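Local coordinates for protein serine protease pet (Escherichia coli, PDB 4OM9) that probably acts as a secreted serine protease toxin, an autotransporter enterotoxin of enteroaggregative Escherichia coli, at residues K650-I655 with T671-S676. Numbering follows the deposited sequence.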
loop_
_atom_site.group_PDB
_atom_site.type_symbol
_atom_site.label_atom_id
_atom_site.label_comp_id
_atom_site.label_asym_id
_atom_site.label_seq_id
_atom_site.Cartn_x
_atom_site.Cartn_y
_atom_site.Cartn_z
ATOM N N LYS A 650 4.479 5.800 -7.512
ATOM C CA LYS A 650 3.614 6.368 -8.543
ATOM C C LYS A 650 2.912 7.659 -8.132
ATOM O O LYS A 650 2.224 7.706 -7.102
ATOM C CB LYS A 650 2.542 5.368 -8.967
ATOM C CG LYS A 650 3.029 4.154 -9.699
ATOM C CD LYS A 650 1.842 3.510 -10.389
ATOM C CE LYS A 650 2.248 2.298 -11.225
ATOM N NZ LYS A 650 2.669 1.157 -10.375
ATOM N N PHE A 651 3.057 8.691 -8.954
ATOM C CA PHE A 651 2.186 9.847 -8.813
ATOM C C PHE A 651 1.440 10.109 -10.107
ATOM O O PHE A 651 2.012 10.083 -11.204
ATOM C CB PHE A 651 2.935 11.110 -8.388
ATOM C CG PHE A 651 2.042 12.312 -8.311
ATOM C CD1 PHE A 651 1.121 12.438 -7.274
ATOM C CD2 PHE A 651 2.068 13.283 -9.298
ATOM C CE1 PHE A 651 0.277 13.521 -7.218
ATOM C CE2 PHE A 651 1.226 14.372 -9.248
ATOM C CZ PHE A 651 0.332 14.499 -8.215
ATOM N N THR A 652 0.149 10.348 -9.955
ATOM C CA THR A 652 -0.742 10.620 -11.056
ATOM C C THR A 652 -1.643 11.791 -10.674
ATOM O O THR A 652 -2.355 11.737 -9.646
ATOM C CB THR A 652 -1.588 9.393 -11.395
ATOM O OG1 THR A 652 -0.727 8.348 -11.852
ATOM C CG2 THR A 652 -2.612 9.712 -12.474
ATOM N N GLY A 653 -1.611 12.840 -11.494
ATOM C CA GLY A 653 -2.437 14.016 -11.269
ATOM C C GLY A 653 -1.768 15.285 -11.754
ATOM O O GLY A 653 -1.091 15.281 -12.775
ATOM N N GLY A 654 -1.954 16.380 -11.029
ATOM C CA GLY A 654 -1.351 17.639 -11.426
ATOM C C GLY A 654 -0.698 18.355 -10.265
ATOM O O GLY A 654 -0.970 18.034 -9.105
ATOM N N ILE A 655 0.157 19.325 -10.587
ATOM C CA ILE A 655 0.890 20.096 -9.588
ATOM C C ILE A 655 0.840 21.623 -9.821
ATOM O O ILE A 655 1.333 22.153 -10.838
ATOM C CB ILE A 655 2.372 19.646 -9.527
ATOM C CG1 ILE A 655 2.478 18.115 -9.365
ATOM C CG2 ILE A 655 3.101 20.375 -8.414
ATOM C CD1 ILE A 655 3.852 17.600 -8.925
ATOM N N THR A 671 2.588 10.561 -13.883
ATOM C CA THR A 671 1.690 10.890 -14.982
ATOM C C THR A 671 0.918 12.193 -14.751
ATOM O O THR A 671 -0.109 12.219 -14.077
ATOM C CB THR A 671 0.683 9.774 -15.219
ATOM O OG1 THR A 671 1.387 8.550 -15.464
ATOM C CG2 THR A 671 -0.221 10.111 -16.400
ATOM N N LEU A 672 1.405 13.283 -15.316
ATOM C CA LEU A 672 0.721 14.541 -15.145
ATOM C C LEU A 672 -0.433 14.648 -16.128
ATOM O O LEU A 672 -0.270 15.147 -17.241
ATOM C CB LEU A 672 1.696 15.692 -15.309
ATOM C CG LEU A 672 2.891 15.577 -14.358
ATOM C CD1 LEU A 672 3.822 16.780 -14.488
ATOM C CD2 LEU A 672 2.429 15.402 -12.918
ATOM N N ASN A 673 -1.603 14.164 -15.711
ATOM C CA ASN A 673 -2.811 14.247 -16.532
ATOM C C ASN A 673 -3.771 15.325 -16.040
ATOM O O ASN A 673 -4.945 15.345 -16.404
ATOM C CB ASN A 673 -3.521 12.883 -16.604
ATOM C CG ASN A 673 -3.985 12.361 -15.240
ATOM O OD1 ASN A 673 -3.898 13.044 -14.223
ATOM N ND2 ASN A 673 -4.495 11.144 -15.231
ATOM N N THR A 674 -3.247 16.226 -15.217
ATOM C CA THR A 674 -3.960 17.422 -14.790
ATOM C C THR A 674 -3.017 18.603 -14.985
ATOM O O THR A 674 -1.811 18.463 -14.795
ATOM C CB THR A 674 -4.423 17.313 -13.304
ATOM O OG1 THR A 674 -5.671 16.615 -13.238
ATOM C CG2 THR A 674 -4.590 18.678 -12.683
ATOM N N VAL A 675 -3.566 19.754 -15.365
ATOM C CA VAL A 675 -2.762 20.922 -15.720
ATOM C C VAL A 675 -1.806 21.346 -14.613
ATOM O O VAL A 675 -2.219 21.577 -13.489
ATOM C CB VAL A 675 -3.662 22.130 -16.083
ATOM C CG1 VAL A 675 -2.811 23.368 -16.338
ATOM C CG2 VAL A 675 -4.535 21.808 -17.289
ATOM N N SER A 676 -0.526 21.467 -14.946
ATOM C CA SER A 676 0.494 21.831 -13.968
ATOM C C SER A 676 1.036 23.246 -14.180
ATOM O O SER A 676 1.338 23.664 -15.304
ATOM C CB SER A 676 1.650 20.826 -14.003
ATOM O OG SER A 676 1.291 19.627 -13.347
HETATM O O HOH W 1 1.620 7.481 -12.848
#
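The Phe651 ring meets Leu672 edge-on: methyl CD2 lies near the ring plane, 4.0 Å from CE2, and the Gly654 carbonyl oxygen also lies at the ring edge, in its plane. With CG anti to the backbone N (chi1 177°), the ring leans toward 671-676 and its CE2 edge reaches Leu672; Ile605 of strand 599-608 and Ile655 add to the apolar cluster. The other flat group, the Asn673 amide, brings OD1 to 3.4 Å from Gly653 CA, while ND2 reaches across to Thr652 CG2 (3.6 Å).

Between these groups runs a single parallel bridge, Thr652 with Thr671. Thr671 N donates to Phe651 O (2.8 Å), and Gly653 N returns the bond to Thr671 O. Thr652 and Thr671 stand side by side on one face, bridged by a water that lies 2.7 Å from Thr652 OG1 and also donates to Phe651 O, which thus receives two bonds.

Past the bridge both segments turn. Leu672 centres an inverse gamma turn; Gly653 O accepts a CA-H...O contact from Leu672 CA and a weak bond from Thr674 N. Thr674 packs its CB 3.5 Å from Gly654 N. The register has shifted by two residues where Ile655 faces Ser676, whose OG accepts the Ile655 N-H at 3.0 Å.

Successive rungs of the passenger beta-helix thus meet at a corner where, with Val675 O 4.4 Å from Ile655 N, a side-chain hydroxyl stands in for a backbone acceptor beside an apolar interior.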